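Local structure of phospholethanolamine N-methyltransferase 2 (Haemonchus contortus, 4KRI) at residues 239-244 against 271-276; 189-194 against 262-267; 16-21 against 97-102; 9-14 against 41-46. The protein probably catalyses methyl transfer from S-adenosylmethionine to phosphomonomethylethanolamine in the phosphocholine biosynthesis of a parasitic nematode. All coordinates share one frame; numbering follows the deposited sequence.

Contact 1: 239-244 against 271-276; sequences QAASEF and ARVTYA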
# COMPACT_ATOMS: atom_id res chain seq x y z
N GLN A 239 -7.83 1.02 14.46
CA GLN A 239 -7.95 0.49 15.82
C GLN A 239 -6.72 0.78 16.69
O GLN A 239 -6.85 1.12 17.87
CB GLN A 239 -8.17 -1.02 15.77
CG GLN A 239 -8.32 -1.66 17.13
CD GLN A 239 -8.46 -3.16 17.02
OE1 GLN A 239 -7.71 -3.80 16.28
NE2 GLN A 239 -9.42 -3.73 17.73
N ALA A 240 -5.54 0.64 16.10
CA ALA A 240 -4.31 1.00 16.81
C ALA A 240 -4.34 2.46 17.24
O ALA A 240 -3.95 2.82 18.36
CB ALA A 240 -3.08 0.70 15.94
N ALA A 241 -4.84 3.32 16.35
CA ALA A 241 -4.92 4.74 16.67
C ALA A 241 -6.01 4.98 17.71
O ALA A 241 -5.79 5.71 18.69
CB ALA A 241 -5.19 5.56 15.41
N SER A 242 -7.18 4.39 17.53
CA SER A 242 -8.30 4.75 18.41
C SER A 242 -8.16 4.15 19.82
O SER A 242 -8.58 4.76 20.80
CB SER A 242 -9.65 4.38 17.80
OG SER A 242 -9.74 2.98 17.64
N GLU A 243 -7.56 2.97 19.91
CA GLU A 243 -7.45 2.26 21.18
C GLU A 243 -6.20 2.63 21.97
O GLU A 243 -6.23 2.67 23.20
CB GLU A 243 -7.44 0.75 20.94
CG GLU A 243 -8.79 0.19 20.55
CD GLU A 243 -9.77 0.16 21.71
OE1 GLU A 243 -9.37 -0.24 22.83
OE2 GLU A 243 -10.94 0.55 21.50
N PHE A 244 -5.10 2.86 21.26
CA PHE A 244 -3.83 3.13 21.94
C PHE A 244 -3.28 4.53 21.69
O PHE A 244 -2.29 4.92 22.30
CB PHE A 244 -2.79 2.08 21.53
CG PHE A 244 -3.19 0.68 21.90
CD1 PHE A 244 -2.89 0.17 23.15
CD2 PHE A 244 -3.87 -0.13 20.99
CE1 PHE A 244 -3.26 -1.12 23.50
CE2 PHE A 244 -4.23 -1.41 21.33
CZ PHE A 244 -3.93 -1.91 22.58
N ALA A 271 -6.60 12.21 12.51
CA ALA A 271 -5.30 12.67 12.02
C ALA A 271 -4.13 11.81 12.48
O ALA A 271 -3.00 12.05 12.05
CB ALA A 271 -5.05 14.13 12.39
N ARG A 272 -4.39 10.81 13.31
CA ARG A 272 -3.33 9.86 13.69
C ARG A 272 -3.01 8.88 12.58
O ARG A 272 -1.98 8.21 12.63
CB ARG A 272 -3.71 9.09 14.96
CG ARG A 272 -3.64 10.01 16.19
CD ARG A 272 -4.32 9.43 17.42
NE ARG A 272 -5.72 9.10 17.18
CZ ARG A 272 -6.60 8.88 18.15
NH1 ARG A 272 -6.23 9.01 19.42
NH2 ARG A 272 -7.86 8.56 17.86
N VAL A 273 -3.88 8.80 11.58
CA VAL A 273 -3.77 7.75 10.58
C VAL A 273 -3.53 8.31 9.19
O VAL A 273 -4.27 9.16 8.72
CB VAL A 273 -5.04 6.92 10.55
CG1 VAL A 273 -4.96 5.87 9.43
CG2 VAL A 273 -5.23 6.23 11.89
N THR A 274 -2.50 7.81 8.52
CA THR A 274 -2.23 8.19 7.13
C THR A 274 -1.94 6.91 6.35
O THR A 274 -1.65 5.88 6.95
CB THR A 274 -1.06 9.18 7.02
OG1 THR A 274 0.11 8.60 7.62
CG2 THR A 274 -1.42 10.54 7.70
N TYR A 275 -2.03 6.98 5.02
CA TYR A 275 -1.90 5.80 4.16
C TYR A 275 -1.04 6.08 2.93
O TYR A 275 -0.95 7.23 2.48
CB TYR A 275 -3.28 5.35 3.69
CG TYR A 275 -4.22 4.85 4.78
CD1 TYR A 275 -3.87 3.77 5.57
CD2 TYR A 275 -5.45 5.44 4.98
CE1 TYR A 275 -4.73 3.28 6.55
CE2 TYR A 275 -6.33 4.96 5.96
CZ TYR A 275 -5.96 3.90 6.74
OH TYR A 275 -6.84 3.43 7.69
N ALA A 276 -0.42 5.04 2.37
CA ALA A 276 0.31 5.18 1.10
C ALA A 276 0.15 3.90 0.29
O ALA A 276 0.11 2.81 0.87
CB ALA A 276 1.81 5.45 1.33
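The backbone oxygen of Ala241 lies over the centre of one face of the Arg272 guanidinium, 3.3 Å from Arg272 CZ. This is a charge-to-dipole contact and not a hydrogen bond. Arg272 NH1 is 3.4 Å from Ala241 O, but its N-H points poorly. The Arg272 chain runs out toward the helix and is bent about its CG-CD bond (chi3 -57°), which lays the flat group against the carbonyl. Its polar partner lies elsewhere: Arg272 NH2 makes a salt bridge with Asp270. Next to the carbonyl, Arg272 NH2 also comes within 3.9 Å of Ser242 CA.

Beside this polar contact the packing is apolar. Ala241 CB points at the strand and meets Val273 CG2 at 3.6 Å. The same methyl is 3.9 Å from Arg272 CB, so one alanine touches two successive residues. Both Ala241 and Val273 are buried.

The fold is the Rossmann-type methyltransferase fold. Helix 235-244 follows the strand 225-229 and here reaches the start of strand 273-277, which pairs in parallel with strand 247-252. The Val273 side chain is about 12 Å from the bound S-adenosylhomocysteine.

Ala241 belongs to the last turn of its helix. The partial negative charge of that helix end would probably favour the guanidinium next to it, while the salt bridge to Asp270 would also restrain the rotation of the group.

Contact 2: 189-194 against 262-267; sequences GIFAYE and LERVHK. With 1SH (2-(methylamino)ethyl dihydrogen phosphate), chain E.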
# COMPACT_ATOMS: atom_id res chain seq x y z
N GLY A 189 -14.53 -9.14 -3.98
CA GLY A 189 -13.79 -10.00 -3.09
C GLY A 189 -13.50 -9.34 -1.75
O GLY A 189 -13.64 -9.96 -0.70
N ILE A 190 -13.08 -8.08 -1.81
CA ILE A 190 -12.79 -7.32 -0.59
C ILE A 190 -14.04 -7.21 0.29
O ILE A 190 -14.00 -7.54 1.47
CB ILE A 190 -12.24 -5.92 -0.92
CG1 ILE A 190 -10.81 -6.03 -1.48
CG2 ILE A 190 -12.24 -5.06 0.31
CD1 ILE A 190 -10.31 -4.74 -2.11
N PHE A 191 -15.16 -6.78 -0.28
CA PHE A 191 -16.35 -6.61 0.54
C PHE A 191 -16.95 -7.93 1.03
O PHE A 191 -17.53 -7.99 2.11
CB PHE A 191 -17.38 -5.71 -0.16
CG PHE A 191 -16.87 -4.31 -0.42
CD1 PHE A 191 -16.39 -3.53 0.62
CD2 PHE A 191 -16.87 -3.79 -1.71
CE1 PHE A 191 -15.90 -2.25 0.39
CE2 PHE A 191 -16.38 -2.50 -1.95
CZ PHE A 191 -15.90 -1.74 -0.90
N ALA A 192 -16.79 -9.00 0.25
CA ALA A 192 -17.23 -10.32 0.72
C ALA A 192 -16.35 -10.77 1.90
O ALA A 192 -16.85 -11.31 2.87
CB ALA A 192 -17.18 -11.33 -0.40
N TYR A 193 -15.05 -10.53 1.80
CA TYR A 193 -14.14 -10.83 2.91
C TYR A 193 -14.50 -10.01 4.16
O TYR A 193 -14.56 -10.56 5.27
CB TYR A 193 -12.69 -10.51 2.52
CG TYR A 193 -11.94 -11.62 1.81
CD1 TYR A 193 -12.13 -12.96 2.15
CD2 TYR A 193 -11.02 -11.33 0.82
CE1 TYR A 193 -11.42 -13.96 1.51
CE2 TYR A 193 -10.31 -12.31 0.19
CZ TYR A 193 -10.51 -13.63 0.53
OH TYR A 193 -9.80 -14.61 -0.11
N GLU A 194 -14.72 -8.71 3.99
CA GLU A 194 -15.09 -7.86 5.12
C GLU A 194 -16.35 -8.37 5.81
O GLU A 194 -16.48 -8.33 7.04
CB GLU A 194 -15.29 -6.40 4.68
CG GLU A 194 -15.60 -5.48 5.83
CD GLU A 194 -16.00 -4.08 5.40
OE1 GLU A 194 -16.39 -3.88 4.23
OE2 GLU A 194 -15.94 -3.18 6.26
N LEU A 262 -8.97 4.86 2.59
CA LEU A 262 -8.87 6.29 2.41
C LEU A 262 -10.23 6.93 2.47
O LEU A 262 -10.39 7.96 3.12
CB LEU A 262 -8.17 6.63 1.09
CG LEU A 262 -6.66 6.41 1.12
CD1 LEU A 262 -6.11 6.23 -0.28
CD2 LEU A 262 -6.00 7.62 1.77
N GLU A 263 -11.22 6.32 1.82
CA GLU A 263 -12.58 6.85 1.83
C GLU A 263 -13.07 6.94 3.26
O GLU A 263 -13.69 7.93 3.67
CB GLU A 263 -13.51 5.93 1.04
CG GLU A 263 -14.98 6.31 1.13
CD GLU A 263 -15.86 5.38 0.33
OE1 GLU A 263 -15.33 4.52 -0.42
OE2 GLU A 263 -17.10 5.50 0.44
N ARG A 264 -12.77 5.90 4.03
CA ARG A 264 -13.29 5.80 5.38
C ARG A 264 -12.61 6.75 6.36
O ARG A 264 -13.27 7.36 7.20
CB ARG A 264 -13.29 4.35 5.85
CG ARG A 264 -14.35 3.54 5.13
CD ARG A 264 -14.35 2.09 5.52
NE ARG A 264 -15.23 1.34 4.62
CZ ARG A 264 -15.50 0.04 4.75
NH1 ARG A 264 -14.98 -0.66 5.74
NH2 ARG A 264 -16.31 -0.55 3.87
N VAL A 265 -11.30 6.92 6.25
CA VAL A 265 -10.65 7.87 7.14
C VAL A 265 -10.99 9.32 6.75
O VAL A 265 -11.11 10.17 7.63
CB VAL A 265 -9.12 7.64 7.26
CG1 VAL A 265 -8.41 8.05 5.98
CG2 VAL A 265 -8.57 8.45 8.46
N HIS A 266 -11.16 9.59 5.46
CA HIS A 266 -11.52 10.93 5.03
C HIS A 266 -12.91 11.32 5.56
O HIS A 266 -13.16 12.48 5.91
CB HIS A 266 -11.49 11.04 3.49
CG HIS A 266 -11.83 12.40 2.97
ND1 HIS A 266 -10.92 13.43 2.91
CD2 HIS A 266 -12.99 12.89 2.47
CE1 HIS A 266 -11.50 14.50 2.40
NE2 HIS A 266 -12.75 14.20 2.12
N LYS A 267 -13.81 10.36 5.61
CA LYS A 267 -15.15 10.64 6.10
C LYS A 267 -15.22 10.73 7.62
O LYS A 267 -15.92 11.59 8.16
CB LYS A 267 -16.13 9.58 5.59
CG LYS A 267 -16.39 9.71 4.10
CD LYS A 267 -17.56 8.86 3.66
CE LYS A 267 -17.82 9.00 2.16
NZ LYS A 267 -18.30 7.72 1.58
O4 1SH E . -8.08 -17.26 3.58
P1 1SH E . -7.88 -16.63 2.21
O1 1SH E . -6.85 -17.33 1.42
O3 1SH E . -9.25 -16.64 1.43
O2 1SH E . -7.38 -15.14 2.42
C1 1SH E . -8.08 -14.34 3.21
C2 1SH E . -7.43 -13.00 3.54
N1 1SH E . -6.23 -13.03 4.33
C3 1SH E . -5.70 -11.72 4.38
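Helices 187-197 and 255-268 stand well apart here, with Phe191 CA and Arg264 CA, the closest pair, 13.7 Å from each other, and long side chains bridge the distance. Helix 255-268 belongs to the Rossmann-type methyltransferase fold. Helix 187-197 contributes Tyr193 to the substrate pocket.

Glu194 and Arg264 reach out from opposite directions and form a salt bridge. Glu194 starts with CG anti to its backbone N (chi1 -177°) and stays extended, as does Arg264 from CG to NE. Arg264 NH1 donates to Glu194 OE2 at 2.7 Å, nearly in the guanidinium plane. It meets the oxygen on the syn side, but 35° out of the carboxylate plane. The second bond, Arg264 NH2 to Glu194 OE1, is weak at 3.4 Å; the two planes are 31° apart. Asn200 ties in both partners: its backbone N bonds to Glu194 OE2 and its OD1 to Arg264 NH1. Phe191 CE1 lies 3.9 Å from Arg264 NH2, in an oblique approach.

One residue before Glu194, the Tyr193 ring has C2 of the bound phosphomonomethylethanolamine over one face, and Tyr193 OH donates to its phosphate oxygen O3 at 2.6 Å.

Contact 3: 16-21 against 97-102; sequences HVIKGA and DGVLIL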
# COMPACT_ATOMS: atom_id res chain seq x y z
N HIS A 16 12.88 9.99 -3.01
CA HIS A 16 12.69 8.56 -2.75
C HIS A 16 13.25 7.73 -3.90
O HIS A 16 13.75 6.61 -3.69
CB HIS A 16 11.22 8.21 -2.57
CG HIS A 16 10.61 8.78 -1.33
ND1 HIS A 16 9.26 9.00 -1.19
CD2 HIS A 16 11.18 9.18 -0.17
CE1 HIS A 16 9.02 9.51 0.00
NE2 HIS A 16 10.17 9.62 0.65
N VAL A 17 13.14 8.27 -5.11
CA VAL A 17 13.60 7.59 -6.31
C VAL A 17 15.04 7.94 -6.65
O VAL A 17 15.85 7.05 -6.92
CB VAL A 17 12.72 7.92 -7.52
CG1 VAL A 17 13.16 7.11 -8.73
CG2 VAL A 17 11.28 7.64 -7.21
N ILE A 18 15.38 9.23 -6.65
CA ILE A 18 16.71 9.63 -7.10
C ILE A 18 17.75 9.71 -5.97
O ILE A 18 18.94 9.94 -6.23
CB ILE A 18 16.70 10.94 -7.94
CG1 ILE A 18 16.35 12.14 -7.06
CG2 ILE A 18 15.71 10.81 -9.09
CD1 ILE A 18 16.50 13.49 -7.78
N LYS A 19 17.31 9.51 -4.74
CA LYS A 19 18.22 9.40 -3.60
C LYS A 19 19.05 10.67 -3.37
O LYS A 19 18.49 11.74 -3.17
CB LYS A 19 19.13 8.17 -3.77
CG LYS A 19 18.37 6.87 -3.98
CD LYS A 19 17.89 6.30 -2.66
CE LYS A 19 17.23 4.94 -2.84
NZ LYS A 19 15.81 5.05 -3.26
N GLY A 20 20.37 10.54 -3.40
CA GLY A 20 21.23 11.68 -3.12
C GLY A 20 21.51 12.57 -4.33
O GLY A 20 22.18 13.59 -4.20
N ALA A 21 21.00 12.17 -5.49
CA ALA A 21 21.22 12.93 -6.73
C ALA A 21 20.49 14.25 -6.71
O ALA A 21 19.41 14.37 -6.13
CB ALA A 21 20.77 12.12 -7.95
N ASP A 97 13.90 6.69 -17.45
CA ASP A 97 14.18 6.68 -16.00
C ASP A 97 13.87 8.01 -15.31
O ASP A 97 14.08 8.14 -14.11
CB ASP A 97 15.62 6.25 -15.67
CG ASP A 97 15.97 4.90 -16.22
OD1 ASP A 97 15.10 4.01 -16.23
OD2 ASP A 97 17.13 4.73 -16.66
N GLY A 98 13.37 8.97 -16.07
CA GLY A 98 12.97 10.25 -15.50
C GLY A 98 11.75 10.07 -14.61
O GLY A 98 10.97 9.14 -14.80
N VAL A 99 11.59 10.95 -13.63
CA VAL A 99 10.57 10.76 -12.61
C VAL A 99 9.46 11.79 -12.79
O VAL A 99 9.73 12.97 -12.99
CB VAL A 99 11.17 10.93 -11.21
CG1 VAL A 99 10.09 10.78 -10.14
CG2 VAL A 99 12.28 9.90 -10.99
N LEU A 100 8.21 11.33 -12.73
CA LEU A 100 7.05 12.22 -12.68
C LEU A 100 6.52 12.25 -11.27
O LEU A 100 6.18 11.21 -10.72
CB LEU A 100 5.94 11.75 -13.63
CG LEU A 100 4.57 12.43 -13.49
CD1 LEU A 100 4.64 13.94 -13.78
CD2 LEU A 100 3.57 11.77 -14.42
N ILE A 101 6.46 13.44 -10.68
CA ILE A 101 5.79 13.64 -9.40
C ILE A 101 4.53 14.42 -9.70
O ILE A 101 4.59 15.56 -10.15
CB ILE A 101 6.68 14.45 -8.43
CG1 ILE A 101 8.02 13.74 -8.18
CG2 ILE A 101 5.95 14.68 -7.11
CD1 ILE A 101 7.90 12.30 -7.60
N LEU A 102 3.37 13.81 -9.47
CA LEU A 102 2.12 14.42 -9.85
C LEU A 102 1.25 14.60 -8.62
O LEU A 102 0.90 13.63 -7.95
CB LEU A 102 1.39 13.55 -10.88
CG LEU A 102 -0.09 13.90 -11.13
CD1 LEU A 102 -0.20 15.19 -11.88
CD2 LEU A 102 -0.79 12.78 -11.89
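The last turn of helix 5-18 packs against strand 98-105, with Val17 CA and Val99 CA 7.7 Å apart as the nearest pair. This is helix-on-sheet packing in the N-terminal alpha/beta domain. There, strands 48-52, 25-29, 64-70 and 98-105 run parallel side by side, an order consistent with a methyltransferase-like fold.

The side-chain contact centres on one methyl, Val99 CG2. Val99 points toward the helix, and its CG2 is touched by two successive helix residues. Val17 CG1 is the nearer, at 3.7 Å, and Val17 CB follows at 4.0 Å. The side chains of Val17 and Val99 run past each other in opposite directions, so they meet flank to flank. Ile18 comes in at an angle and adds its CG2, 4.0 Å from Val99 CG2. With CG1 between the backbone N and the carbonyl carbon (chi1 69°), the CG2 methyl is the branch that meets the strand. No polar bond crosses between the segments. Val17 also rests on Thr160 and Met162 of strand 156-166, so it spans two strands of the sheet.

Just beyond, the helix stops. Lys19 takes a positive phi (62°), and residues Ile18 to Ala21 form a type II' beta turn, closed by the bond from Ala21 N to Ile18 O at 3.1 Å. The His16 ring makes an edge-to-face contact with the Tyr283 ring. The Lys19 chain folds back over the helix end, and Lys19 NZ donates to His16 O at 2.6 Å, tilted 28° from the carbonyl plane.

Contact 4: 9-14 against 41-46; sequences QLIECL and EQFGSK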
# COMPACT_ATOMS: atom_id res chain seq x y z
N GLN A 9 7.34 18.38 0.52
CA GLN A 9 6.98 16.97 0.42
C GLN A 9 7.07 16.46 -1.02
O GLN A 9 7.48 15.32 -1.25
CB GLN A 9 5.58 16.72 1.02
CG GLN A 9 5.30 15.24 1.19
CD GLN A 9 3.86 14.91 1.57
OE1 GLN A 9 3.06 15.80 1.90
NE2 GLN A 9 3.52 13.63 1.53
N LEU A 10 6.70 17.30 -2.00
CA LEU A 10 6.81 16.89 -3.40
C LEU A 10 8.25 16.56 -3.75
O LEU A 10 8.52 15.56 -4.43
CB LEU A 10 6.29 17.98 -4.35
CG LEU A 10 4.80 18.28 -4.25
CD1 LEU A 10 4.39 19.26 -5.32
CD2 LEU A 10 4.01 17.00 -4.37
N ILE A 11 9.18 17.37 -3.26
CA ILE A 11 10.60 17.14 -3.53
C ILE A 11 11.13 15.94 -2.76
O ILE A 11 11.99 15.20 -3.25
CB ILE A 11 11.45 18.41 -3.25
CG1 ILE A 11 10.99 19.57 -4.13
CG2 ILE A 11 12.94 18.16 -3.47
CD1 ILE A 11 10.78 19.17 -5.56
N GLU A 12 10.60 15.71 -1.56
CA GLU A 12 10.97 14.49 -0.83
C GLU A 12 10.55 13.24 -1.60
O GLU A 12 11.30 12.26 -1.65
CB GLU A 12 10.36 14.48 0.58
CG GLU A 12 10.99 15.50 1.52
CD GLU A 12 10.08 15.86 2.69
OE1 GLU A 12 8.97 15.28 2.78
OE2 GLU A 12 10.48 16.70 3.52
N CYS A 13 9.36 13.27 -2.20
CA CYS A 13 8.91 12.16 -3.04
C CYS A 13 9.87 11.89 -4.20
O CYS A 13 10.15 10.73 -4.53
CB CYS A 13 7.50 12.43 -3.58
SG CYS A 13 6.21 12.34 -2.30
N LEU A 14 10.38 12.96 -4.80
CA LEU A 14 11.35 12.83 -5.88
C LEU A 14 12.60 12.11 -5.36
O LEU A 14 13.11 11.19 -5.99
CB LEU A 14 11.72 14.21 -6.45
CG LEU A 14 12.85 14.22 -7.49
CD1 LEU A 14 12.51 13.31 -8.69
CD2 LEU A 14 13.14 15.65 -7.94
N GLU A 41 12.65 27.20 -5.71
CA GLU A 41 13.64 27.57 -4.70
C GLU A 41 14.18 26.36 -3.95
O GLU A 41 15.16 26.47 -3.21
CB GLU A 41 13.06 28.58 -3.69
CG GLU A 41 12.91 30.01 -4.23
CD GLU A 41 14.21 30.61 -4.75
OE1 GLU A 41 15.16 30.78 -3.96
OE2 GLU A 41 14.27 30.92 -5.95
N GLN A 42 13.55 25.21 -4.15
CA GLN A 42 14.00 23.96 -3.55
C GLN A 42 15.27 23.44 -4.23
O GLN A 42 15.95 22.57 -3.68
CB GLN A 42 12.90 22.91 -3.65
CG GLN A 42 11.75 23.09 -2.66
CD GLN A 42 12.16 22.72 -1.25
OE1 GLN A 42 12.42 21.55 -0.95
NE2 GLN A 42 12.25 23.72 -0.38
N PHE A 43 15.57 23.95 -5.41
CA PHE A 43 16.70 23.44 -6.18
C PHE A 43 17.90 24.38 -6.14
O PHE A 43 17.75 25.60 -6.01
CB PHE A 43 16.29 23.15 -7.63
CG PHE A 43 15.23 22.07 -7.74
CD1 PHE A 43 15.55 20.75 -7.45
CD2 PHE A 43 13.94 22.38 -8.13
CE1 PHE A 43 14.59 19.75 -7.55
CE2 PHE A 43 12.97 21.38 -8.23
CZ PHE A 43 13.30 20.07 -7.94
N GLY A 44 19.10 23.80 -6.25
CA GLY A 44 20.34 24.58 -6.27
C GLY A 44 20.95 24.71 -7.65
O GLY A 44 20.31 24.40 -8.65
N SER A 45 22.20 25.17 -7.71
CA SER A 45 22.79 25.56 -8.98
C SER A 45 23.11 24.39 -9.92
O SER A 45 23.41 24.62 -11.09
CB SER A 45 24.05 26.40 -8.74
OG SER A 45 24.98 25.68 -7.94
N LYS A 46 23.03 23.16 -9.43
CA LYS A 46 23.26 22.00 -10.29
C LYS A 46 22.00 21.61 -11.07
O LYS A 46 22.03 20.68 -11.88
CB LYS A 46 23.81 20.81 -9.49
CG LYS A 46 25.23 21.04 -9.00
CD LYS A 46 25.68 19.91 -8.07
CE LYS A 46 24.86 19.88 -6.79
NZ LYS A 46 25.21 18.72 -5.91
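Gln42 is the first residue of segment 41-46 to reach helix 5-18, and it does so with its aliphatic part. Gln42 CB and Gln42 CG both lie 3.9 Å from Ile11 CG1. The two side chains pass each other in opposite directions. The Gln42 chain is bent at its second torsion (chi2 -73°), which turns the amide back alongside the isoleucine. Gln42 OE1 is thereby 4.0 Å from Ile11 CB, a plain van der Waals approach to carbon.

Phe43 comes next. Phe43 does not start out toward the helix, but its ring swings in and the far end makes the contact. Phe43 CZ meets Ile11 CD1 at 3.6 Å, and Phe43 CE2 is 4.1 Å from the same methyl. The methyl approaches the ring obliquely. One turn further along the helix, Leu14 CD2 stands at the edge of the ring, near its plane, 4.4 Å from Phe43 CE1.

The segment is the loop between helix 33-40 and strand 48-52 of the N-terminal alpha/beta domain. Helix 5-18 packs on strands 64-70, 98-105 and 156-166 of that domain, and the loop closes over its flank. Ile11 and Phe43 both rest on Ile68 of strand 64-70. Leu14 and Phe43 also share Pro23, which lies in the loop between helix 5-18 and strand 25-29.

After Phe43 the loop leaves the helix, and the side chain of Lys46 touches Glu22.

How the contacts relate
All four contacts are partly buried. Contacts 3 and 4 both use helix 5-18 and are purely apolar between their segments. Contact 3 sets the helix against a buried strand; contact 4 covers its flank with a more exposed loop. Leu14 joins them, since its CD1 packs on Val99 CB at 3.7 Å. Contacts 1 and 2 lie in the part of the chain that binds S-adenosylhomocysteine and the substrate, and add charge: a guanidinium meets a carbonyl in contact 1 and a carboxylate in contact 2. Tyr275 connects them by packing on Leu262 and Val265. Contact 2 is the one that carries a substrate ligand. It lies across the chain's centre from contacts 3 and 4.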